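Local coordinates for protein MaoC-like dehydratase (Rhodospirillum rubrum, PDB 3EXZ) that probably acts as a MaoC-like dehydratase of the hotdog-fold superfamily, a lyase likely to add or remove water at a carbon-carbon double bond, at residues L53-G57 against W58-A62; L73-A76 against Q77-G81; N90-R93 against P94-L98. One frame throughout, in Å; residues are numbered along the deposited sequence.

Contact 1. Residues L53-G57 against W58-A62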
# COMPACT_ATOMS: atom_id res chain seq x y z
N LEU A 53 13.14 10.15 12.31
CA LEU A 53 11.85 10.20 11.65
C LEU A 53 11.90 9.48 10.31
O LEU A 53 12.83 9.66 9.52
CB LEU A 53 11.41 11.66 11.40
CG LEU A 53 10.04 12.15 11.89
CD1 LEU A 53 9.43 13.08 10.83
CD2 LEU A 53 9.11 10.98 12.17
N ALA A 54 10.92 8.62 10.07
CA ALA A 54 10.79 7.96 8.78
C ALA A 54 9.31 8.02 8.43
O ALA A 54 8.45 8.14 9.31
CB ALA A 54 11.27 6.52 8.84
N ALA A 55 9.01 8.00 7.14
CA ALA A 55 7.62 8.03 6.72
C ALA A 55 7.06 6.61 6.77
O ALA A 55 7.81 5.62 6.71
CB ALA A 55 7.52 8.59 5.29
N SER A 56 5.76 6.51 6.94
CA SER A 56 5.09 5.21 6.93
C SER A 56 5.28 4.62 5.51
O SER A 56 5.25 5.35 4.51
CB SER A 56 3.59 5.41 7.17
OG SER A 56 2.85 4.24 6.87
N GLY A 57 5.50 3.31 5.43
CA GLY A 57 5.63 2.64 4.15
C GLY A 57 4.35 2.91 3.35
O GLY A 57 4.40 3.01 2.12
N TRP A 58 3.22 3.06 4.06
CA TRP A 58 1.93 3.32 3.41
C TRP A 58 1.79 4.75 2.90
O TRP A 58 0.98 5.03 2.02
CB TRP A 58 0.80 2.92 4.36
CG TRP A 58 0.93 1.49 4.71
CD1 TRP A 58 1.34 0.98 5.91
CD2 TRP A 58 0.74 0.39 3.83
NE1 TRP A 58 1.40 -0.39 5.84
CE2 TRP A 58 1.02 -0.79 4.57
CE3 TRP A 58 0.32 0.26 2.50
CZ2 TRP A 58 0.93 -2.07 4.02
CZ3 TRP A 58 0.23 -1.02 1.95
CH2 TRP A 58 0.53 -2.16 2.70
N HIS A 59 2.60 5.64 3.46
CA HIS A 59 2.61 7.03 3.03
C HIS A 59 3.46 7.05 1.73
O HIS A 59 3.08 7.69 0.74
CB HIS A 59 3.23 7.91 4.12
CG HIS A 59 3.25 9.37 3.78
ND1 HIS A 59 4.02 10.28 4.47
CD2 HIS A 59 2.58 10.08 2.83
CE1 HIS A 59 3.82 11.48 3.97
NE2 HIS A 59 2.96 11.39 2.98
N THR A 60 4.58 6.34 1.74
CA THR A 60 5.44 6.23 0.55
C THR A 60 4.64 5.57 -0.59
O THR A 60 4.73 6.01 -1.74
CB THR A 60 6.70 5.40 0.88
OG1 THR A 60 7.48 6.13 1.83
CG2 THR A 60 7.56 5.17 -0.36
N ALA A 61 3.85 4.54 -0.28
CA ALA A 61 3.05 3.86 -1.30
C ALA A 61 2.00 4.83 -1.89
O ALA A 61 1.78 4.84 -3.11
CB ALA A 61 2.36 2.59 -0.70
N ALA A 62 1.36 5.65 -1.05
CA ALA A 62 0.35 6.62 -1.50
C ALA A 62 0.97 7.70 -2.42
O ALA A 62 0.39 8.04 -3.45
CB ALA A 62 -0.34 7.28 -0.30
O HOH W 1 4.22 8.98 7.10

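Contact 2. Residues L73-A76 against Q77-G81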
# COMPACT_ATOMS: atom_id res chain seq x y z
N LEU A 73 3.06 6.78 -14.85
CA LEU A 73 2.47 5.76 -15.70
C LEU A 73 1.31 6.46 -16.39
O LEU A 73 0.20 6.62 -15.83
CB LEU A 73 2.00 4.54 -14.87
CG LEU A 73 2.33 3.14 -15.41
CD1 LEU A 73 1.39 2.13 -14.75
CD2 LEU A 73 2.16 3.07 -16.92
N PRO A 74 1.55 6.92 -17.62
CA PRO A 74 0.62 7.65 -18.48
C PRO A 74 -0.50 6.89 -19.17
O PRO A 74 -0.77 7.14 -20.33
CB PRO A 74 1.53 8.31 -19.52
CG PRO A 74 2.95 8.03 -19.04
CD PRO A 74 2.83 6.74 -18.31
N LEU A 75 -1.16 6.00 -18.44
CA LEU A 75 -2.25 5.22 -19.01
C LEU A 75 -3.48 6.08 -19.28
O LEU A 75 -3.96 6.77 -18.38
CB LEU A 75 -2.59 4.06 -18.07
CG LEU A 75 -1.96 2.67 -18.28
CD1 LEU A 75 -0.68 2.72 -19.11
CD2 LEU A 75 -1.71 2.06 -16.91
N ALA A 76 -3.99 6.01 -20.50
CA ALA A 76 -5.14 6.83 -20.88
C ALA A 76 -6.41 6.52 -20.10
O ALA A 76 -7.17 7.43 -19.76
CB ALA A 76 -5.41 6.70 -22.38
N GLN A 77 -6.63 5.24 -19.80
CA GLN A 77 -7.81 4.85 -19.07
C GLN A 77 -7.60 4.66 -17.57
O GLN A 77 -8.44 4.09 -16.87
CB GLN A 77 -8.43 3.60 -19.71
CG GLN A 77 -8.82 3.79 -21.17
CD GLN A 77 -9.53 2.58 -21.73
OE1 GLN A 77 -8.98 1.48 -21.77
NE2 GLN A 77 -10.77 2.78 -22.17
N GLY A 78 -6.47 5.15 -17.07
CA GLY A 78 -6.21 5.07 -15.65
C GLY A 78 -5.41 3.88 -15.20
O GLY A 78 -5.07 3.01 -16.01
N ILE A 79 -5.13 3.81 -13.90
CA ILE A 79 -4.35 2.70 -13.37
C ILE A 79 -5.24 1.88 -12.46
O ILE A 79 -5.70 2.36 -11.42
CB ILE A 79 -3.10 3.21 -12.62
CG1 ILE A 79 -2.21 4.02 -13.59
CG2 ILE A 79 -2.31 2.01 -12.05
CD1 ILE A 79 -1.11 4.80 -12.90
N ILE A 80 -5.51 0.64 -12.86
CA ILE A 80 -6.36 -0.24 -12.08
C ILE A 80 -5.54 -1.44 -11.64
O ILE A 80 -5.16 -2.29 -12.45
CB ILE A 80 -7.60 -0.64 -12.91
CG1 ILE A 80 -8.47 0.59 -13.17
CG2 ILE A 80 -8.40 -1.69 -12.16
CD1 ILE A 80 -9.66 0.32 -14.07
N GLY A 81 -5.28 -1.49 -10.34
CA GLY A 81 -4.48 -2.55 -9.79
C GLY A 81 -5.21 -3.78 -9.32
O GLY A 81 -6.25 -3.67 -8.66

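Contact 3. Residues N90-R93 against P94-L98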
# COMPACT_ATOMS: atom_id res chain seq x y z
N ASN A 90 14.75 0.81 1.84
CA ASN A 90 15.31 1.88 2.66
C ASN A 90 14.19 2.80 3.14
O ASN A 90 13.17 2.99 2.47
CB ASN A 90 16.36 2.69 1.90
CG ASN A 90 17.52 1.84 1.39
OD1 ASN A 90 17.42 1.20 0.35
ND2 ASN A 90 18.61 1.81 2.15
N PRO A 91 14.35 3.36 4.35
CA PRO A 91 13.36 4.26 4.94
C PRO A 91 13.22 5.51 4.09
O PRO A 91 14.15 5.88 3.37
CB PRO A 91 13.98 4.63 6.30
CG PRO A 91 14.87 3.48 6.62
CD PRO A 91 15.46 3.10 5.29
N THR A 92 12.05 6.15 4.14
CA THR A 92 11.83 7.42 3.44
C THR A 92 12.00 8.47 4.54
O THR A 92 11.33 8.42 5.58
CB THR A 92 10.44 7.54 2.83
OG1 THR A 92 10.33 6.59 1.77
CG2 THR A 92 10.24 8.96 2.27
N ARG A 93 12.86 9.44 4.28
CA ARG A 93 13.23 10.48 5.24
C ARG A 93 12.72 11.85 4.89
O ARG A 93 12.50 12.14 3.72
CB ARG A 93 14.74 10.57 5.32
CG ARG A 93 15.50 9.28 5.59
CD ARG A 93 15.20 8.77 6.98
NE ARG A 93 16.01 7.60 7.33
CZ ARG A 93 15.95 6.98 8.51
NH1 ARG A 93 15.11 7.41 9.44
NH2 ARG A 93 16.74 5.95 8.76
N PRO A 94 12.55 12.73 5.90
CA PRO A 94 12.09 14.11 5.69
C PRO A 94 13.20 14.75 4.84
O PRO A 94 14.39 14.49 5.08
CB PRO A 94 12.07 14.70 7.10
CG PRO A 94 11.93 13.53 8.01
CD PRO A 94 12.71 12.42 7.34
N GLY A 95 12.82 15.58 3.88
CA GLY A 95 13.77 16.24 3.00
C GLY A 95 14.08 15.45 1.74
O GLY A 95 14.74 15.95 0.83
N ASP A 96 13.58 14.22 1.65
CA ASP A 96 13.85 13.37 0.50
C ASP A 96 13.11 13.75 -0.77
O ASP A 96 11.94 14.11 -0.72
CB ASP A 96 13.53 11.90 0.84
CG ASP A 96 14.67 11.18 1.59
OD1 ASP A 96 15.68 11.83 1.94
OD2 ASP A 96 14.54 9.96 1.83
N GLU A 97 13.81 13.73 -1.90
CA GLU A 97 13.17 13.99 -3.19
C GLU A 97 12.89 12.63 -3.82
O GLU A 97 13.82 11.87 -4.14
CB GLU A 97 14.07 14.78 -4.14
CG GLU A 97 14.17 16.25 -3.81
CD GLU A 97 13.10 17.09 -4.48
OE1 GLU A 97 12.90 16.91 -5.70
OE2 GLU A 97 12.47 17.94 -3.80
N LEU A 98 11.62 12.31 -3.99
CA LEU A 98 11.24 11.05 -4.58
C LEU A 98 10.72 11.20 -6.01
O LEU A 98 10.08 12.20 -6.37
CB LEU A 98 10.12 10.37 -3.76
CG LEU A 98 10.31 10.24 -2.25
CD1 LEU A 98 9.13 9.50 -1.62
CD2 LEU A 98 11.62 9.51 -1.96
O HOH W 2 15.25 7.66 2.10

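Contact 1. Residues L53-G57 against W58-A62
The carbonyl oxygen of S56 is gripped by two backbone N-H groups in the first turn of helix 57-72. T60 N, 3.0 Å from S56 O, approaches nearly in line with the C=O bond, whereas H59 N stands above the carbonyl plane, 2.9 Å from S56 O, in a more bent bond. S56 is the N-cap. With OG anti to the backbone N (chi1 167°), its hydroxyl is placed to accept from W58 N over 3.1 Å, and it also sits at the edge of the W58 indole, near the ring plane. D34 OD2 is a second partner of this hydroxyl. A serine suits the position because its short arm can meet a helix N-H and still bond a carboxylate. One residue on, G57 O takes A61 N at 2.9 Å. The imidazole of H59 is tied back to the cap by a water that accepts from S56 N and lies 2.9 Å from H59 ND1, while A55 CB approaches the ring obliquely and F29 stacks on it. The cap thus meets the N-H groups of W58, H59 and T60, and water and stack together probably limit rotation of the buried H59 ring.

Contact 2. Residues L73-A76 against Q77-G81
L73 and I79 meet through CB of the leucine and the terminal methyl of the isoleucine, with 3.7 Å between L73 CB and I79 CD1 and the two side chains set obliquely across each other. The conformation of I79 explains its reach. CG1 lies anti to the carbonyl carbon (chi1 -60°), and the chain then runs extended (chi2 168°), which carries CD1 over to L73 and leaves CG2 as a second branch beside the carbonyl carbon. L75 meets the same isoleucine nearer its backbone, L75 CD2 being 3.9 Å from I79 CG1, and here the side chains cross at about a right angle. L75 departs from the usual staggered shapes, with a chi2 of only 21°, and its CB and CD2 both lean on the backbone oxygen of G78, L75 CB being 3.4 Å from G78 O. Branched aliphatic residues suit these places because their methyl and methylene groups pack on one another.

Between them the chain reverses in a type I beta turn from L75 to G78, closed by G78 N donating to L75 O at 3.3 Å. A76 and Q77 occupy the exposed corners: the first is small, and the second leaves the turn pointing away from it, its side chain lying against F4, F143 and P146. G78 adopts backbone angles at which a CB would be jammed against the oxygen of Q77, so the absence of a side chain fits the bend.

The loop that holds this turn joins the end of helix 57-72 to strand 81-87. I79 packs against M65, L68 and V69 of the helix, and both I79 and L75 rest on V140 of strand 132-143, while Q36 of the second subunit also packs against I79.

Contact 3. Residues N90-R93 against P94-L98
The guanidinium of R93 and the carboxylate of D96 belong to side chains that run side by side from the two ends of a type II beta turn, R93 to D96, yet their planes stand 82° apart and their charged atoms do not touch. One face of the guanidinium carries P91 CB, 3.6 Å above the plane and offset toward the rim, while its NH1 and NH2 bond the carbonyls of L53 and F50. The carboxylate turns instead to the backbone: R93 N donates to D96 OD2 at 3.0 Å, meeting it from above the carboxylate plane. The turn leads into strand 97-109 of the hotdog sheet and is closed by D96 N donating to R93 O at 3.1 Å. P94 suits the first corner, where its ring fixes phi, and G95 the second, whose positive phi would press a CB against the oxygen of P94. D96 CG lies anti to its carbonyl carbon (chi1 -83°), which brings OD2 back across the turn. An alanine in place of D96 would probably leave R93 N without this acceptor and let the start of the turn move more freely. Beside the turn, T92 CG2 meets L98 CD1 at 4.1 Å.

Along the chain the three contacts come in series, and contacts 1 and 2 lie at the two ends of helix 57-72: the first caps its start, the second turns its exit toward strand 81-87. Their centres are 22 Å apart, on opposite sides of the chain's centre, and both touch the second subunit. Contact 3, from the loop after strand 81-87 into the start of strand 97-109, returns to contact 1, with 9 Å between centres. There A55 N probably bonds T92 O (2.8 Å) and the hydroxyls T60 OG1 and T92 OG1 lie 2.9 Å apart, so the start of the helix is joined to the loop that leads into strand 97-109.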